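Local atomic coordinates of TOG array regulator of axonemal microtubules protein 1 (Mus musculus, PDB entry 5DN7), a protein that takes part in ciliogenesis, promotes microtubule polymerization through its HEAT-repeat TOG regions, and is required for proper ciliary tubulin modification and cilium length. Residues 82-85 with 86-90; 131-134 with 135-138; 216-219 with 220-224. All blocks are in the same frame, centred on the assembly; numbering follows the deposited sequence.

Contact 1. Residues 82-85 with 86-90; sequences VVHG and TLQVL
The imidazole of His84 and the carboxamide of Gln88, one helical turn apart, are the flat groups that meet here. Over one face of the ring, displaced toward its rim, lies Gln88 CG. The amide comes to the CE1 corner, where Gln88 OE1 is 3.5 Å from His84 CE1, and the two planes are turned 36° from each other. His84 reaches this place because its CG stands anti to the backbone N (chi1 174°), while the Gln88 chain runs extended beyond CG and bends only at the amide. Val122 and Ile123 of helix 121-138 also touch the ring.

On the inner side of the helix Thr86 turns back on the preceding turn. Its OG1 gives a 2.8 Å hydrogen bond to Val82 O from above the carbonyl plane, 40° out of it, and Thr86 N donates to the same oxygen at 2.9 Å. Beside it Val83 CG1 and Leu87 CD1 run side by side, 4.1 Å apart, where both residues pack on Val115. Thr86 itself lies against Leu71 and Leu74 of helix 61-74, the partner helix of this predicted HEAT repeat. The hydroxyl bond, added to the helical one on Val82 O, satisfies the donor of the buried Thr86 within its own helix, which probably lets the threonine face the leucines of helix 61-74 at little cost.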
loop_
_atom_site.group_PDB
_atom_site.type_symbol
_atom_site.label_atom_id
_atom_site.label_comp_id
_atom_site.label_asym_id
_atom_site.label_seq_id
_atom_site.Cartn_x
_atom_site.Cartn_y
_atom_site.Cartn_z
ATOM N N VAL A 82 -5.023 -11.870 -14.809
ATOM C CA VAL A 82 -5.093 -12.832 -13.717
ATOM C C VAL A 82 -4.712 -12.153 -12.406
ATOM O O VAL A 82 -5.397 -12.304 -11.409
ATOM C CB VAL A 82 -4.176 -14.044 -13.953
ATOM C CG1 VAL A 82 -4.135 -14.918 -12.715
ATOM C CG2 VAL A 82 -4.664 -14.843 -15.146
ATOM N N VAL A 83 -3.626 -11.390 -12.421
ATOM C CA VAL A 83 -3.226 -10.650 -11.236
ATOM C C VAL A 83 -4.355 -9.732 -10.770
ATOM O O VAL A 83 -4.695 -9.709 -9.586
ATOM C CB VAL A 83 -1.955 -9.823 -11.496
ATOM C CG1 VAL A 83 -1.630 -8.964 -10.289
ATOM C CG2 VAL A 83 -0.797 -10.739 -11.828
ATOM N N HIS A 84 -4.953 -9.008 -11.718
ATOM C CA HIS A 84 -6.034 -8.074 -11.425
ATOM C C HIS A 84 -7.218 -8.785 -10.779
ATOM O O HIS A 84 -7.716 -8.353 -9.721
ATOM C CB HIS A 84 -6.487 -7.342 -12.702
ATOM C CG HIS A 84 -7.690 -6.474 -12.497
ATOM N ND1 HIS A 84 -8.959 -6.857 -12.880
ATOM C CD2 HIS A 84 -7.823 -5.258 -11.913
ATOM C CE1 HIS A 84 -9.819 -5.910 -12.547
ATOM N NE2 HIS A 84 -9.159 -4.927 -11.957
ATOM N N GLY A 85 -7.655 -9.882 -11.397
ATOM C CA GLY A 85 -8.758 -10.654 -10.850
ATOM C C GLY A 85 -8.465 -11.216 -9.462
ATOM O O GLY A 85 -9.333 -11.240 -8.578
ATOM N N THR A 86 -7.236 -11.677 -9.263
ATOM C CA THR A 86 -6.846 -12.210 -7.962
ATOM C C THR A 86 -6.899 -11.096 -6.920
ATOM O O THR A 86 -7.426 -11.300 -5.849
ATOM C CB THR A 86 -5.450 -12.820 -7.995
ATOM O OG1 THR A 86 -5.392 -13.833 -9.008
ATOM C CG2 THR A 86 -5.096 -13.427 -6.654
ATOM N N LEU A 87 -6.376 -9.919 -7.255
ATOM C CA LEU A 87 -6.445 -8.758 -6.370
ATOM C C LEU A 87 -7.880 -8.413 -6.016
ATOM O O LEU A 87 -8.161 -8.039 -4.884
ATOM C CB LEU A 87 -5.760 -7.544 -6.995
ATOM C CG LEU A 87 -4.240 -7.578 -6.950
ATOM C CD1 LEU A 87 -3.632 -6.420 -7.716
ATOM C CD2 LEU A 87 -3.790 -7.556 -5.483
ATOM N N GLN A 88 -8.791 -8.542 -6.976
ATOM C CA GLN A 88 -10.202 -8.367 -6.653
ATOM C C GLN A 88 -10.715 -9.413 -5.648
ATOM O O GLN A 88 -11.469 -9.095 -4.699
ATOM C CB GLN A 88 -11.029 -8.421 -7.919
ATOM C CG GLN A 88 -10.901 -7.174 -8.741
ATOM C CD GLN A 88 -11.843 -7.194 -9.892
ATOM O OE1 GLN A 88 -11.832 -8.131 -10.692
ATOM N NE2 GLN A 88 -12.685 -6.170 -9.985
ATOM N N VAL A 89 -10.306 -10.663 -5.850
ATOM C CA VAL A 89 -10.660 -11.701 -4.882
ATOM C C VAL A 89 -10.107 -11.395 -3.475
ATOM O O VAL A 89 -10.794 -11.544 -2.478
ATOM C CB VAL A 89 -10.162 -13.066 -5.352
ATOM C CG1 VAL A 89 -10.189 -14.069 -4.202
ATOM C CG2 VAL A 89 -11.016 -13.539 -6.531
ATOM N N LEU A 90 -8.862 -10.958 -3.417
ATOM C CA LEU A 90 -8.191 -10.615 -2.176
ATOM C C LEU A 90 -8.871 -9.434 -1.488
ATOM O O LEU A 90 -9.057 -9.443 -0.279
ATOM C CB LEU A 90 -6.718 -10.304 -2.453
ATOM C CG LEU A 90 -5.843 -9.976 -1.245
ATOM C CD1 LEU A 90 -5.909 -11.115 -0.256
ATOM C CD2 LEU A 90 -4.396 -9.683 -1.665
#

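Contact 2. Residues 131-134 with 135-138; sequences FLKL and MKEV
Two lysines one turn apart meet through their bent chains. Lys133 sends CG anti to its backbone N (chi1 -165°) and then bends at chi2 (60°), which keeps its outer carbons running outward from the helix. Lys136 also starts with CG anti to N but folds at both chi3 and chi4, so that its CE lies across the end of Lys133. CE of Lys136 is 3.5 Å from Lys133 CD, tighter than usual for two carbons, and equally near Lys133 NZ. The two ammonium groups stay farther apart, NZ to NZ 4.7 Å.

Glu137 lies alongside Lys133 and points the same way; its OE1 comes to 4.1 Å from Lys133 CE. From Lys133 NZ to that oxygen is 4.7 Å, too long for a salt bridge, yet the carboxylate probably eases the repulsion between the lysines. With an alanine in place of Lys133, the Lys136 chain would probably lose the aliphatic surface it lies across, and Glu137 the nearer of the two ammonium groups.

The inner side of the same turns is apolar. Met135 is extended beyond CG, and its CG lies 3.3 Å from Phe131 O, the carbonyl that also accepts Met135 N. Near the end of the helix Val138 N donates to Leu134 O at 3.0 Å in an almost straight bond, 173° at the hydrogen, while Glu137 N adds a weak bond to that oxygen. Phe131 and Met135 pack on Ile165 of helix 156-172, and Leu134 on Ile109 of helix 105-114. An amphipathic last turn, with charged chains outward and apolar ones between neighbouring helices, suits the second helix of the predicted HEAT 6 repeat in the TOG solenoid.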
loop_
_atom_site.group_PDB
_atom_site.type_symbol
_atom_site.label_atom_id
_atom_site.label_comp_id
_atom_site.label_asym_id
_atom_site.label_seq_id
_atom_site.Cartn_x
_atom_site.Cartn_y
_atom_site.Cartn_z
ATOM N N PHE A 131 -5.125 -1.536 0.631
ATOM C CA PHE A 131 -4.401 -0.817 1.680
ATOM C C PHE A 131 -5.308 0.128 2.501
ATOM O O PHE A 131 -5.111 0.255 3.709
ATOM C CB PHE A 131 -3.218 -0.030 1.091
ATOM C CG PHE A 131 -1.993 -0.873 0.828
ATOM C CD1 PHE A 131 -1.289 -1.436 1.878
ATOM C CD2 PHE A 131 -1.549 -1.106 -0.471
ATOM C CE1 PHE A 131 -0.169 -2.219 1.646
ATOM C CE2 PHE A 131 -0.417 -1.883 -0.709
ATOM C CZ PHE A 131 0.273 -2.446 0.359
ATOM N N LEU A 132 -6.284 0.782 1.857
ATOM C CA LEU A 132 -7.169 1.663 2.597
ATOM C C LEU A 132 -8.070 0.864 3.522
ATOM O O LEU A 132 -8.329 1.290 4.666
ATOM C CB LEU A 132 -8.013 2.533 1.658
ATOM C CG LEU A 132 -7.196 3.673 1.034
ATOM C CD1 LEU A 132 -7.877 4.283 -0.207
ATOM C CD2 LEU A 132 -6.903 4.729 2.091
ATOM N N LYS A 133 -8.545 -0.292 3.053
ATOM C CA LYS A 133 -9.319 -1.157 3.949
ATOM C C LYS A 133 -8.474 -1.577 5.179
ATOM O O LYS A 133 -8.933 -1.482 6.339
ATOM C CB LYS A 133 -9.828 -2.389 3.199
ATOM C CG LYS A 133 -10.917 -3.143 3.939
ATOM C CD LYS A 133 -12.123 -2.228 4.175
ATOM C CE LYS A 133 -13.264 -2.921 4.899
ATOM N NZ LYS A 133 -14.557 -2.197 4.603
ATOM N N LEU A 134 -7.242 -2.021 4.913
ATOM C CA LEU A 134 -6.330 -2.408 5.982
ATOM C C LEU A 134 -6.182 -1.281 6.995
ATOM O O LEU A 134 -6.309 -1.506 8.189
ATOM C CB LEU A 134 -4.950 -2.792 5.442
ATOM C CG LEU A 134 -4.799 -4.091 4.641
ATOM C CD1 LEU A 134 -3.332 -4.318 4.291
ATOM C CD2 LEU A 134 -5.375 -5.298 5.372
ATOM N N MET A 135 -5.924 -0.069 6.513
ATOM C CA MET A 135 -5.762 1.058 7.427
ATOM C C MET A 135 -7.014 1.328 8.235
ATOM O O MET A 135 -6.935 1.716 9.398
ATOM C CB MET A 135 -5.386 2.320 6.677
ATOM C CG MET A 135 -4.021 2.259 6.095
ATOM S SD MET A 135 -3.738 3.674 5.063
ATOM C CE MET A 135 -2.131 3.157 4.488
ATOM N N LYS A 136 -8.163 1.161 7.591
ATOM C CA LYS A 136 -9.429 1.345 8.271
ATOM C C LYS A 136 -9.591 0.338 9.411
ATOM O O LYS A 136 -10.127 0.667 10.462
ATOM C CB LYS A 136 -10.586 1.200 7.290
ATOM C CG LYS A 136 -11.947 1.526 7.901
ATOM C CD LYS A 136 -13.068 0.723 7.247
ATOM C CE LYS A 136 -12.973 0.772 5.728
ATOM N NZ LYS A 136 -12.883 2.163 5.186
ATOM N N GLU A 137 -9.110 -0.885 9.204
ATOM C CA GLU A 137 -9.357 -1.965 10.156
ATOM C C GLU A 137 -8.344 -2.026 11.310
ATOM O O GLU A 137 -8.734 -2.228 12.460
ATOM C CB GLU A 137 -9.396 -3.314 9.419
ATOM C CG GLU A 137 -10.635 -3.496 8.540
ATOM C CD GLU A 137 -11.936 -3.441 9.352
ATOM O OE1 GLU A 137 -12.868 -2.705 8.944
ATOM O OE2 GLU A 137 -12.019 -4.125 10.404
ATOM N N VAL A 138 -7.057 -1.847 11.023
ATOM C CA VAL A 138 -6.056 -1.929 12.091
ATOM C C VAL A 138 -5.336 -0.605 12.367
ATOM O O VAL A 138 -4.386 -0.553 13.144
ATOM C CB VAL A 138 -5.016 -3.029 11.779
ATOM C CG1 VAL A 138 -5.731 -4.252 11.234
ATOM C CG2 VAL A 138 -3.951 -2.551 10.785
#

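Contact 3. Residues 216-219 with 220-224; sequences GKTN and VLFKA
Thr218, just before helix 219-226, reaches over the ring of Phe222 four residues on. From CB its two branches part: OG1 stands beside the backbone N (chi1 -57°), which leaves CG2 anti to that nitrogen and carries it forward over the ring. The methyl sits over one face, 3.9 Å from the ring centroid and 29° off the normal, a CH-pi contact. It lies nearest the far end of the ring, 3.4 Å from Phe222 CZ, with CE2 next. On its other flank CG2 meets Leu221 CD1 at 4.2 Å.

The backbone of Thr218 serves the same turn. Its carbonyl oxygen accepts Phe222 N at 3.0 Å, nearly along the C=O axis, and takes a weaker, strongly bent bond from Leu221 N. That oxygen also lies over a face of the Phe222 ring, toward its rim, so carbonyl and methyl both border the aromatic group. One residue on, Asn219 O accepts Lys223 N at 3.1 Å, and the aliphatic part of Lys223 follows it, CG 3.3 Å from Asn219 O. Val220 turns back toward the loop, its CG1 touching Lys217 O at 3.3 Å.

Helix 237-246 adjoins the ring, with Met238, Gln242 and Leu245 touching Phe222 and Leu245 also touching Thr218. Leu221 instead packs on Phe206, Ala210 and Met213 of helix 196-213. The chemistry divides the work at this helix start: carbonyls of Thr218 and Asn219 take up the N-H groups of Phe222 and Lys223 as the helix begins, while the threonine methyl gives the aromatic ring an apolar neighbour at the surface of the TOG domain.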
loop_
_atom_site.group_PDB
_atom_site.type_symbol
_atom_site.label_atom_id
_atom_site.label_comp_id
_atom_site.label_asym_id
_atom_site.label_seq_id
_atom_site.Cartn_x
_atom_site.Cartn_y
_atom_site.Cartn_z
ATOM N N GLY A 216 4.797 25.065 13.839
ATOM C CA GLY A 216 5.558 25.145 15.071
ATOM C C GLY A 216 6.353 23.894 15.399
ATOM O O GLY A 216 6.900 23.786 16.493
ATOM N N LYS A 217 6.419 22.952 14.454
ATOM C CA LYS A 217 7.188 21.711 14.621
ATOM C C LYS A 217 7.821 21.145 13.344
ATOM O O LYS A 217 7.791 19.938 13.141
ATOM C CB LYS A 217 6.305 20.614 15.236
ATOM C CG LYS A 217 5.903 20.843 16.673
ATOM C CD LYS A 217 5.011 19.742 17.174
ATOM C CE LYS A 217 4.721 19.953 18.633
ATOM N NZ LYS A 217 3.815 18.898 19.154
ATOM N N THR A 218 8.408 22.002 12.508
ATOM C CA THR A 218 9.111 21.577 11.287
ATOM C C THR A 218 10.564 21.179 11.599
ATOM O O THR A 218 11.295 20.524 10.791
ATOM C CB THR A 218 9.082 22.706 10.228
ATOM O OG1 THR A 218 7.725 23.057 9.946
ATOM C CG2 THR A 218 9.773 22.295 8.939
ATOM N N ASN A 219 10.904 21.486 12.830
ATOM C CA ASN A 219 12.226 21.326 13.336
ATOM C C ASN A 219 12.622 19.861 13.230
ATOM O O ASN A 219 13.717 19.554 12.933
ATOM C CB ASN A 219 12.249 21.793 14.787
ATOM C CG ASN A 219 12.115 23.302 14.915
ATOM O OD1 ASN A 219 12.415 24.039 13.991
ATOM N ND2 ASN A 219 11.656 23.765 16.050
ATOM N N VAL A 220 11.693 18.984 13.488
ATOM C CA VAL A 220 11.881 17.549 13.496
ATOM C C VAL A 220 12.079 17.042 12.074
ATOM O O VAL A 220 12.795 16.064 11.863
ATOM C CB VAL A 220 10.686 16.827 14.176
ATOM C CG1 VAL A 220 9.411 17.110 13.446
ATOM C CG2 VAL A 220 10.926 15.341 14.223
ATOM N N LEU A 221 11.476 17.737 11.102
ATOM C CA LEU A 221 11.646 17.399 9.694
ATOM C C LEU A 221 13.053 17.712 9.250
ATOM O O LEU A 221 13.660 16.966 8.458
ATOM C CB LEU A 221 10.656 18.159 8.805
ATOM C CG LEU A 221 9.214 17.674 8.802
ATOM C CD1 LEU A 221 8.402 18.496 7.833
ATOM C CD2 LEU A 221 9.163 16.208 8.428
ATOM N N PHE A 222 13.578 18.827 9.751
ATOM C CA PHE A 222 14.970 19.143 9.420
ATOM C C PHE A 222 15.973 18.197 10.115
ATOM O O PHE A 222 17.037 17.886 9.559
ATOM C CB PHE A 222 15.263 20.599 9.752
ATOM C CG PHE A 222 14.392 21.569 8.993
ATOM C CD1 PHE A 222 13.969 21.275 7.707
ATOM C CD2 PHE A 222 13.964 22.753 9.578
ATOM C CE1 PHE A 222 13.160 22.158 7.001
ATOM C CE2 PHE A 222 13.149 23.641 8.876
ATOM C CZ PHE A 222 12.751 23.337 7.587
ATOM N N LYS A 223 15.648 17.705 11.291
ATOM C CA LYS A 223 16.444 16.685 11.898
ATOM C C LYS A 223 16.389 15.397 11.083
ATOM O O LYS A 223 17.385 14.763 10.904
ATOM C CB LYS A 223 15.997 16.419 13.322
ATOM C CG LYS A 223 16.043 17.663 14.190
ATOM C CD LYS A 223 16.134 17.367 15.667
ATOM C CE LYS A 223 14.990 17.968 16.437
ATOM N NZ LYS A 223 14.370 16.941 17.305
ATOM N N ALA A 224 15.205 15.031 10.618
ATOM C CA ALA A 224 15.056 13.884 9.734
ATOM C C ALA A 224 15.949 14.025 8.495
ATOM O O ALA A 224 16.630 13.076 8.117
ATOM C CB ALA A 224 13.605 13.709 9.320
#

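How the contacts relate
Along the chain the three contacts follow in series; none nests in or crosses another, and each joins two adjoining segments of chain without closing a long loop. Contact 1 lies within helix 80-97, in the predicted HEAT 5 repeat, and contact 2 at the C-terminal end of helix 121-138, in HEAT 6. Their centres are 18 Å apart and their nearest atoms about 8 Å, yet the two helices meet, since His84 touches the start of helix 121-138. Contact 3 begins helix 219-226, its centre about 41 Å from that of contact 1, on the opposite side of the chain's centre. Together they sample early, middle and late parts of one TOG solenoid.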